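PDB 3IJ3: cytosol aminopeptidase from Coxiella burnetii, which probably acts as a manganese-dependent aminopeptidase of the M17 family, removing residues from the N-terminal ends of peptides. Local coordinates for residues A[99-105]-A[132-137]; A[231-237]-A[296-302]; A[244-250]-A[353-359]. One frame throughout, in Å; residues are numbered along the deposited sequence.

Interaction 1: A[99-105]-A[132-137]; sequences WDFGGLS and AFGLGS
G102 and A132 bring the two backbones together, their CA atoms 4.4 Å apart. Two CA-H...O contacts run across this point in opposite senses: G102 CA lies 3.2 Å from A132 O, and G136 CA the same distance from G102 O, the latter nearly straight (166° at H). Both CA donors belong to glycines. A132 CB packs against F101 CB and the W99 ring; W99 also reaches L135, its CH2 3.8 Å from L135 CD1. F133, its ring carried anti to the backbone N (chi1 177°), takes L104 CB at its edge and S105 OG over one face, 3.5 Å from F133 CZ. S105 OG and S137 OG approach to 2.4 Å, too short for an ordinary hydrogen bond, and S105 has two conformers, so this bond is doubtful. One water accepts from S105 N and approaches G102 O and F133 O, and another lies between G102 O and G136 O. Further out, F101 and L104 pack on L90 of strand 85-91, L135 on I170 of helix 157-178, and R461 makes a cation-pi contact with W99. This is close, glycine-mediated packing of the end of helix 123-135 on a helical turn, within the M17 N-terminal domain.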
loop_
_atom_site.group_PDB
_atom_site.type_symbol
_atom_site.label_atom_id
_atom_site.label_comp_id
_atom_site.label_asym_id
_atom_site.label_seq_id
_atom_site.Cartn_x
_atom_site.Cartn_y
_atom_site.Cartn_z
ATOM N N TRP A 99 40.784 2.581 -9.429
ATOM C CA TRP A 99 39.927 1.542 -8.843
ATOM C C TRP A 99 40.052 0.172 -9.490
ATOM O O TRP A 99 39.663 -0.803 -8.867
ATOM C CB TRP A 99 38.423 1.901 -8.814
ATOM C CG TRP A 99 37.948 2.782 -7.703
ATOM C CD1 TRP A 99 37.351 4.005 -7.830
ATOM C CD2 TRP A 99 38.007 2.509 -6.295
ATOM N NE1 TRP A 99 37.033 4.510 -6.597
ATOM C CE2 TRP A 99 37.428 3.620 -5.633
ATOM C CE3 TRP A 99 38.507 1.446 -5.528
ATOM C CZ2 TRP A 99 37.321 3.697 -4.243
ATOM C CZ3 TRP A 99 38.400 1.522 -4.131
ATOM C CH2 TRP A 99 37.807 2.646 -3.509
ATOM N N ASP A 100 40.562 0.053 -10.722
ATOM C CA ASP A 100 40.701 -1.303 -11.295
ATOM C C ASP A 100 41.626 -2.139 -10.404
ATOM O O ASP A 100 41.456 -3.372 -10.280
ATOM C CB ASP A 100 41.240 -1.278 -12.725
ATOM C CG ASP A 100 40.279 -0.615 -13.715
ATOM O OD1 ASP A 100 39.104 -1.041 -13.769
ATOM O OD2 ASP A 100 40.720 0.286 -14.465
ATOM N N PHE A 101 42.607 -1.469 -9.778
ATOM C CA PHE A 101 43.530 -2.143 -8.856
ATOM C C PHE A 101 42.800 -2.690 -7.631
ATOM O O PHE A 101 43.246 -3.640 -7.003
ATOM C CB PHE A 101 44.680 -1.221 -8.429
ATOM C CG PHE A 101 45.654 -0.933 -9.529
ATOM C CD1 PHE A 101 46.795 -1.723 -9.680
ATOM C CD2 PHE A 101 45.426 0.094 -10.424
ATOM C CE1 PHE A 101 47.670 -1.489 -10.700
ATOM C CE2 PHE A 101 46.309 0.334 -11.454
ATOM C CZ PHE A 101 47.437 -0.452 -11.587
ATOM N N GLY A 102 41.662 -2.092 -7.291
ATOM C CA GLY A 102 40.876 -2.582 -6.155
ATOM C C GLY A 102 40.376 -4.007 -6.321
ATOM O O GLY A 102 40.122 -4.708 -5.335
ATOM N N GLY A 103 40.208 -4.462 -7.563
ATOM C CA GLY A 103 39.728 -5.821 -7.786
ATOM C C GLY A 103 40.781 -6.915 -7.723
ATOM O O GLY A 103 40.441 -8.089 -7.801
ATOM N N LEU A 104 42.047 -6.552 -7.531
ATOM C CA LEU A 104 43.139 -7.537 -7.595
ATOM C C LEU A 104 43.125 -8.681 -6.586
ATOM O O LEU A 104 43.352 -9.833 -6.961
ATOM C CB LEU A 104 44.502 -6.839 -7.584
ATOM C CG LEU A 104 44.896 -6.105 -8.863
ATOM C CD1 LEU A 104 46.077 -5.196 -8.568
ATOM C CD2 LEU A 104 45.215 -7.097 -9.995
ATOM N N SER A 105 42.848 -8.388 -5.315
ATOM C CA SER A 105 42.847 -9.457 -4.314
ATOM C C SER A 105 41.898 -10.594 -4.651
ATOM O O SER A 105 42.185 -11.758 -4.345
ATOM C CB SER A 105 42.572 -8.921 -2.912
ATOM O OG SER A 105 43.723 -8.275 -2.428
ATOM N N ALA A 132 44.021 1.308 -3.313
ATOM C CA ALA A 132 42.900 0.540 -3.887
ATOM C C ALA A 132 43.117 -0.938 -3.689
ATOM O O ALA A 132 42.172 -1.661 -3.367
ATOM C CB ALA A 132 42.711 0.865 -5.380
ATOM N N PHE A 133 44.353 -1.409 -3.883
ATOM C CA PHE A 133 44.642 -2.818 -3.636
ATOM C C PHE A 133 44.229 -3.224 -2.218
ATOM O O PHE A 133 43.560 -4.261 -2.010
ATOM C CB PHE A 133 46.131 -3.128 -3.832
ATOM C CG PHE A 133 46.473 -4.559 -3.526
ATOM C CD1 PHE A 133 46.314 -5.534 -4.498
ATOM C CD2 PHE A 133 46.886 -4.938 -2.269
ATOM C CE1 PHE A 133 46.586 -6.859 -4.209
ATOM C CE2 PHE A 133 47.160 -6.264 -1.986
ATOM C CZ PHE A 133 47.005 -7.212 -2.954
ATOM N N GLY A 134 44.650 -2.417 -1.243
ATOM C CA GLY A 134 44.334 -2.667 0.151
ATOM C C GLY A 134 42.827 -2.624 0.424
ATOM O O GLY A 134 42.300 -3.492 1.110
ATOM N N LEU A 135 42.144 -1.637 -0.143
ATOM C CA LEU A 135 40.685 -1.497 0.038
ATOM C C LEU A 135 39.913 -2.698 -0.484
ATOM O O LEU A 135 38.905 -3.107 0.107
ATOM C CB LEU A 135 40.172 -0.214 -0.598
ATOM C CG LEU A 135 40.685 1.059 0.088
ATOM C CD1 LEU A 135 40.140 2.298 -0.587
ATOM C CD2 LEU A 135 40.333 1.058 1.593
ATOM N N GLY A 136 40.396 -3.288 -1.579
ATOM C CA GLY A 136 39.775 -4.469 -2.127
ATOM C C GLY A 136 40.110 -5.749 -1.396
ATOM O O GLY A 136 39.536 -6.790 -1.710
ATOM N N SER A 137 41.049 -5.694 -0.449
ATOM C CA SER A 137 41.434 -6.862 0.362
ATOM C C SER A 137 40.608 -6.980 1.665
ATOM O O SER A 137 40.762 -7.919 2.451
ATOM C CB SER A 137 42.931 -6.802 0.695
ATOM O OG SER A 137 43.693 -6.801 -0.505
HETATM O O HOH W 1 42.508 -5.803 -4.114
HETATM O O HOH W 2 39.520 -7.339 -4.678
#

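Interaction 2: A[231-237]-A[296-302]; sequences LLIDLKW and LRLLIPA. With SO4 (sulfate ion), chain G.
D234 and R297 form a side-on salt bridge, set diagonally across two antiparallel strands: D234 is paired with L299, R297 with K236, both non-hydrogen-bonded pairs. R297 runs extended from CG to NE, and its NE meets D234 OD1 at 2.9 Å while NH2 meets D234 OD2 at 2.8 Å. Both oxygens use their syn side and both hydrogen bonds are almost straight; the oxygens lie in the guanidinium plane, but the carboxylate is twisted 30° from it. K236 runs alongside R297 and lays its CE over one guanidinium face, 3.5 Å from R297 NE; L299 CD1 covers the opposite face toward the rim, and L299 CD2 touches D234 CG at 3.5 Å. K236 NZ, 4.2 Å from R297 NE, bonds sulfate O3 at 2.6 Å and pairs with E349. R297 also pairs with E345 and E349, so acidic groups probably offset the gathered positive charge. The other face is apolar: I233 and I300 lie side by side, L235 and L298 meet through their CB atoms, and W237 offers its ring edge to L296 CB. Paired backbone bonds at L231-A302, I233-I300, L235-L298 and W237-L296 hold this register. Strand 203-208 flanks 231-237, and strand 244-252 flanks 295-305; helices 186-200 and 275-289 cover the apolar face, the first over I233 and L235, the second over L296, L298 and I300.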
loop_
_atom_site.group_PDB
_atom_site.type_symbol
_atom_site.label_atom_id
_atom_site.label_comp_id
_atom_site.label_asym_id
_atom_site.label_seq_id
_atom_site.Cartn_x
_atom_site.Cartn_y
_atom_site.Cartn_z
ATOM N N LEU A 231 23.769 9.525 24.504
ATOM C CA LEU A 231 24.916 10.281 25.011
ATOM C C LEU A 231 25.489 11.182 23.936
ATOM O O LEU A 231 25.109 11.090 22.768
ATOM C CB LEU A 231 25.949 9.323 25.575
ATOM C CG LEU A 231 26.491 8.229 24.674
ATOM C CD1 LEU A 231 27.635 8.826 23.874
ATOM C CD2 LEU A 231 27.009 7.004 25.401
ATOM N N LEU A 232 26.355 12.094 24.363
ATOM C CA LEU A 232 27.077 12.966 23.460
ATOM C C LEU A 232 28.558 12.747 23.713
ATOM O O LEU A 232 29.020 12.799 24.854
ATOM C CB LEU A 232 26.722 14.435 23.677
ATOM C CG LEU A 232 27.525 15.460 22.874
ATOM C CD1 LEU A 232 27.274 15.332 21.359
ATOM C CD2 LEU A 232 27.200 16.851 23.358
ATOM N N ILE A 233 29.278 12.433 22.651
ATOM C CA ILE A 233 30.738 12.248 22.695
ATOM C C ILE A 233 31.383 13.566 22.237
ATOM O O ILE A 233 31.038 14.064 21.171
ATOM C CB ILE A 233 31.158 11.125 21.726
ATOM C CG1 ILE A 233 30.452 9.828 22.086
ATOM C CG2 ILE A 233 32.704 10.924 21.728
ATOM C CD1 ILE A 233 30.366 8.841 20.914
ATOM N N ASP A 234 32.365 14.067 22.999
ATOM C CA ASP A 234 33.043 15.351 22.734
ATOM C C ASP A 234 34.546 15.157 22.892
ATOM O O ASP A 234 35.037 15.012 24.009
ATOM C CB ASP A 234 32.496 16.389 23.724
ATOM C CG ASP A 234 32.985 17.833 23.471
ATOM O OD1 ASP A 234 33.780 18.077 22.557
ATOM O OD2 ASP A 234 32.525 18.752 24.224
ATOM N N LEU A 235 35.248 15.065 21.768
ATOM C CA LEU A 235 36.697 14.877 21.741
ATOM C C LEU A 235 37.412 16.148 21.332
ATOM O O LEU A 235 36.943 16.872 20.433
ATOM C CB LEU A 235 37.073 13.725 20.786
ATOM C CG LEU A 235 38.563 13.467 20.438
ATOM C CD1 LEU A 235 38.786 12.040 19.929
ATOM C CD2 LEU A 235 39.085 14.477 19.386
ATOM N N LYS A 236 38.553 16.427 21.977
ATOM C CA LYS A 236 39.378 17.577 21.629
ATOM C C LYS A 236 40.847 17.183 21.509
ATOM O O LYS A 236 41.345 16.348 22.256
ATOM C CB LYS A 236 39.239 18.733 22.625
ATOM C CG LYS A 236 37.895 19.414 22.537
ATOM C CD LYS A 236 37.755 20.616 23.454
ATOM C CE LYS A 236 36.506 21.420 23.054
ATOM N NZ LYS A 236 36.323 22.666 23.860
ATOM N N TRP A 237 41.526 17.828 20.572
ATOM C CA TRP A 237 42.948 17.593 20.325
ATOM C C TRP A 237 43.589 18.794 19.679
ATOM O O TRP A 237 42.947 19.530 18.950
ATOM C CB TRP A 237 43.103 16.384 19.381
ATOM C CG TRP A 237 44.473 16.106 18.837
ATOM C CD1 TRP A 237 45.358 15.211 19.319
ATOM C CD2 TRP A 237 45.090 16.704 17.680
ATOM N NE1 TRP A 237 46.506 15.209 18.556
ATOM C CE2 TRP A 237 46.358 16.106 17.532
ATOM C CE3 TRP A 237 44.682 17.661 16.743
ATOM C CZ2 TRP A 237 47.243 16.456 16.495
ATOM C CZ3 TRP A 237 45.554 18.018 15.724
ATOM C CH2 TRP A 237 46.819 17.411 15.602
ATOM N N LEU A 296 41.296 20.646 16.954
ATOM C CA LEU A 296 40.242 19.744 16.541
ATOM C C LEU A 296 39.242 19.459 17.647
ATOM O O LEU A 296 39.617 19.246 18.816
ATOM C CB LEU A 296 40.851 18.411 16.117
ATOM C CG LEU A 296 39.905 17.244 15.780
ATOM C CD1 LEU A 296 39.095 17.575 14.515
ATOM C CD2 LEU A 296 40.728 15.965 15.608
ATOM N N ARG A 297 37.971 19.463 17.283
ATOM C CA ARG A 297 36.927 19.037 18.189
ATOM C C ARG A 297 36.024 18.127 17.369
ATOM O O ARG A 297 35.767 18.396 16.188
ATOM C CB ARG A 297 36.142 20.226 18.741
ATOM C CG ARG A 297 35.051 19.827 19.682
ATOM C CD ARG A 297 34.278 21.032 20.178
ATOM N NE ARG A 297 33.508 20.733 21.384
ATOM C CZ ARG A 297 32.697 21.607 21.984
ATOM N NH1 ARG A 297 32.493 22.816 21.458
ATOM N NH2 ARG A 297 32.074 21.268 23.105
ATOM N N LEU A 298 35.597 17.023 17.973
ATOM C CA LEU A 298 34.686 16.060 17.361
ATOM C C LEU A 298 33.493 15.862 18.281
ATOM O O LEU A 298 33.657 15.507 19.458
ATOM C CB LEU A 298 35.401 14.725 17.128
ATOM C CG LEU A 298 34.537 13.502 16.785
ATOM C CD1 LEU A 298 33.941 13.624 15.356
ATOM C CD2 LEU A 298 35.369 12.237 16.878
ATOM N N LEU A 299 32.289 16.122 17.755
ATOM C CA LEU A 299 31.046 15.988 18.483
ATOM C C LEU A 299 30.172 14.958 17.810
ATOM O O LEU A 299 29.846 15.083 16.617
ATOM C CB LEU A 299 30.316 17.348 18.528
ATOM C CG LEU A 299 30.934 18.396 19.439
ATOM C CD1 LEU A 299 30.456 19.810 19.052
ATOM C CD2 LEU A 299 30.566 18.068 20.905
ATOM N N ILE A 300 29.806 13.915 18.566
ATOM C CA ILE A 300 28.936 12.853 18.062
ATOM C C ILE A 300 27.759 12.570 19.015
ATOM O O ILE A 300 27.964 12.063 20.134
ATOM C CB ILE A 300 29.712 11.522 17.861
ATOM C CG1 ILE A 300 30.764 11.665 16.766
ATOM C CG2 ILE A 300 28.752 10.362 17.567
ATOM C CD1 ILE A 300 31.785 10.477 16.720
ATOM N N PRO A 301 26.538 12.960 18.599
ATOM C CA PRO A 301 25.354 12.551 19.343
ATOM C C PRO A 301 25.169 11.059 19.041
ATOM O O PRO A 301 25.089 10.664 17.854
ATOM C CB PRO A 301 24.228 13.396 18.766
ATOM C CG PRO A 301 24.781 14.134 17.624
ATOM C CD PRO A 301 26.228 13.937 17.531
ATOM N N ALA A 302 25.101 10.241 20.080
ATOM C CA ALA A 302 25.005 8.779 19.919
ATOM C C ALA A 302 23.721 8.292 20.586
ATOM O O ALA A 302 23.555 8.399 21.812
ATOM C CB ALA A 302 26.256 8.100 20.482
HETATM S S SO4 G . 38.828 23.862 25.793
HETATM O O1 SO4 G . 39.071 22.543 26.370
HETATM O O2 SO4 G . 39.983 24.722 26.034
HETATM O O3 SO4 G . 38.636 23.735 24.358
HETATM O O4 SO4 G . 37.651 24.473 26.398
#

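Interaction 3: A[244-250]-A[353-359]; sequences KVTLVGK and LIIDFST. With SO4 (sulfate ion), chain D.
K250 and T359 meet at the ends of two parallel strands in the mixed central sheet of the M17 catalytic domain, where K250 is a ligand of the bound lithium together with D255, D273 and E334. The lysine leaves the backbone with CG anti to N (chi1 174°) and continues extended, so it can span the gap to the neighbouring strand's end. Its CB lies 3.9 Å from F357 O and equally near S358 OG. CD is closer to that hydroxyl, at 3.3 Å, and CE lies about equally near T359 OG1 and sulfate O3. At the tip NZ donates to T359 O at 3.2 Å, from 25° out of the carbonyl plane, and to sulfate O3; it also forms a salt bridge with D273, whose carboxylate accepts a hydrogen bond from T359 OG1. Thus D273 braces both residues, and R336 NE and G335 N hold the sulfate from elsewhere.

Behind this site the backbones exchange bonds in parallel fashion: T246 donates to L353 O and accepts from I355 N, and V248 does likewise with I355 O and F357 N. On one face L247 CD2 lies beside I355 CB; on the other V248 packs its CG2 against I354 CG2 and its CB on D356 CB, beneath helix 335-347. The carboxylate of D356 turns away to H447 and W445 of the next strand. Beyond K250, one water donates to both K250 O and T359 OG1, the latter at 2.7 Å.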
loop_
_atom_site.group_PDB
_atom_site.type_symbol
_atom_site.label_atom_id
_atom_site.label_comp_id
_atom_site.label_asym_id
_atom_site.label_seq_id
_atom_site.Cartn_x
_atom_site.Cartn_y
_atom_site.Cartn_z
ATOM N N LYS A 244 40.257 26.648 14.984
ATOM C CA LYS A 244 39.335 25.622 15.414
ATOM C C LYS A 244 38.578 25.004 14.246
ATOM O O LYS A 244 37.894 25.698 13.499
ATOM C CB LYS A 244 38.346 26.186 16.431
ATOM C CG LYS A 244 38.931 26.542 17.788
ATOM C CD LYS A 244 37.818 27.077 18.702
ATOM C CE LYS A 244 38.270 27.236 20.157
ATOM N NZ LYS A 244 39.344 28.201 20.304
ATOM N N VAL A 245 38.738 23.695 14.085
ATOM C CA VAL A 245 37.999 22.911 13.085
ATOM C C VAL A 245 37.180 21.943 13.912
ATOM O O VAL A 245 37.757 21.146 14.672
ATOM C CB VAL A 245 38.927 22.154 12.137
ATOM C CG1 VAL A 245 38.114 21.181 11.230
ATOM C CG2 VAL A 245 39.756 23.141 11.314
ATOM N N THR A 246 35.852 22.009 13.778
ATOM C CA THR A 246 34.949 21.162 14.539
ATOM C C THR A 246 34.168 20.253 13.604
ATOM O O THR A 246 33.532 20.723 12.629
ATOM C CB THR A 246 33.978 21.998 15.426
ATOM O OG1 THR A 246 34.736 22.802 16.345
ATOM C CG2 THR A 246 32.955 21.060 16.214
ATOM N N LEU A 247 34.229 18.947 13.894
ATOM C CA LEU A 247 33.575 17.916 13.121
ATOM C C LEU A 247 32.397 17.379 13.927
ATOM O O LEU A 247 32.508 17.164 15.137
ATOM C CB LEU A 247 34.544 16.773 12.841
ATOM C CG LEU A 247 35.889 17.145 12.205
ATOM C CD1 LEU A 247 36.748 15.852 11.980
ATOM C CD2 LEU A 247 35.715 17.944 10.906
ATOM N N VAL A 248 31.273 17.204 13.250
ATOM C CA VAL A 248 30.060 16.720 13.855
ATOM C C VAL A 248 29.550 15.522 13.062
ATOM O O VAL A 248 29.495 15.544 11.834
ATOM C CB VAL A 248 29.023 17.824 13.894
ATOM C CG1 VAL A 248 27.696 17.306 14.543
ATOM C CG2 VAL A 248 29.551 19.066 14.638
ATOM N N GLY A 249 29.196 14.439 13.751
ATOM C CA GLY A 249 28.690 13.264 13.066
ATOM C C GLY A 249 27.455 12.624 13.695
ATOM O O GLY A 249 27.396 12.428 14.897
ATOM N N LYS A 250 26.479 12.300 12.855
ATOM C CA LYS A 250 25.234 11.674 13.292
ATOM C C LYS A 250 25.473 10.227 13.711
ATOM O O LYS A 250 25.789 9.375 12.877
ATOM C CB LYS A 250 24.203 11.754 12.168
ATOM C CG LYS A 250 22.876 10.996 12.427
ATOM C CD LYS A 250 22.014 11.006 11.173
ATOM C CE LYS A 250 20.912 9.948 11.221
ATOM N NZ LYS A 250 20.164 9.888 9.903
ATOM N N LEU A 353 35.784 26.630 11.236
ATOM C CA LEU A 353 35.058 25.747 10.328
ATOM C C LEU A 353 34.310 24.664 11.084
ATOM O O LEU A 353 34.813 24.155 12.091
ATOM C CB LEU A 353 36.071 25.028 9.399
ATOM C CG LEU A 353 35.518 23.960 8.451
ATOM C CD1 LEU A 353 34.628 24.604 7.390
ATOM C CD2 LEU A 353 36.714 23.221 7.820
ATOM N N ILE A 354 33.106 24.360 10.621
ATOM C CA ILE A 354 32.317 23.239 11.137
ATOM C C ILE A 354 31.990 22.347 9.944
ATOM O O ILE A 354 31.549 22.856 8.906
ATOM C CB ILE A 354 30.980 23.652 11.788
ATOM C CG1 ILE A 354 31.221 24.629 12.938
ATOM C CG2 ILE A 354 30.191 22.364 12.257
ATOM C CD1 ILE A 354 29.916 25.231 13.550
ATOM N N ILE A 355 32.210 21.037 10.071
ATOM C CA ILE A 355 31.825 20.100 9.016
ATOM C C ILE A 355 31.021 19.005 9.668
ATOM O O ILE A 355 31.459 18.401 10.675
ATOM C CB ILE A 355 33.008 19.443 8.297
ATOM C CG1 ILE A 355 33.891 20.487 7.612
ATOM C CG2 ILE A 355 32.482 18.416 7.241
ATOM C CD1 ILE A 355 35.108 19.901 6.973
ATOM N N ASP A 356 29.815 18.769 9.160
ATOM C CA ASP A 356 28.994 17.659 9.657
ATOM C C ASP A 356 28.779 16.587 8.589
ATOM O O ASP A 356 28.802 16.856 7.380
ATOM C CB ASP A 356 27.689 18.103 10.325
ATOM C CG ASP A 356 26.596 18.443 9.377
ATOM O OD1 ASP A 356 26.060 17.501 8.727
ATOM O OD2 ASP A 356 26.175 19.634 9.362
ATOM N N PHE A 357 28.635 15.356 9.069
ATOM C CA PHE A 357 28.407 14.184 8.222
ATOM C C PHE A 357 27.160 13.513 8.748
ATOM O O PHE A 357 27.056 13.234 9.955
ATOM C CB PHE A 357 29.556 13.198 8.302
ATOM C CG PHE A 357 30.845 13.712 7.727
ATOM C CD1 PHE A 357 31.122 13.545 6.380
ATOM C CD2 PHE A 357 31.766 14.331 8.529
ATOM C CE1 PHE A 357 32.315 13.991 5.843
ATOM C CE2 PHE A 357 32.970 14.817 7.994
ATOM C CZ PHE A 357 33.240 14.636 6.660
ATOM N N SER A 358 26.226 13.272 7.854
ATOM C CA SER A 358 24.970 12.658 8.208
ATOM C C SER A 358 24.559 11.667 7.140
ATOM O O SER A 358 24.804 11.872 5.984
ATOM C CB SER A 358 23.919 13.749 8.347
ATOM O OG SER A 358 22.716 13.225 8.842
ATOM N N THR A 359 23.976 10.551 7.549
ATOM C CA THR A 359 23.501 9.562 6.586
ATOM C C THR A 359 22.077 9.845 6.145
ATOM O O THR A 359 21.194 10.283 6.926
ATOM C CB THR A 359 23.568 8.139 7.122
ATOM O OG1 THR A 359 23.051 8.114 8.466
ATOM C CG2 THR A 359 25.002 7.630 7.106
HETATM S S SO4 D . 17.482 12.685 9.333
HETATM O O1 SO4 D . 17.012 11.564 10.137
HETATM O O2 SO4 D . 17.063 13.901 10.045
HETATM O O3 SO4 D . 18.921 12.539 9.215
HETATM O O4 SO4 D . 16.852 12.662 7.996
HETATM O O HOH W 3 24.896 9.136 10.188
#

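How the interactions relate
From the N terminus, interaction 1 comes first, closing a loop of 26 residues between a helical turn and the end of helix 123-135. It is complete before the others begin and lies on the opposite side of the chain's centre, its nearest atoms about 15 Å from interaction 3 and about 20 Å from interaction 2. Those two cross along the chain: strand 231-237 is followed by 244-250, then 296-302 returns to pair with the first and 353-359 with the second. Because 295-305 and 244-252 are neighbours, probable backbone hydrogen bonds at L247 join interactions 2 and 3 into one catalytic-domain sheet, leading from the antiparallel strands to the metal site.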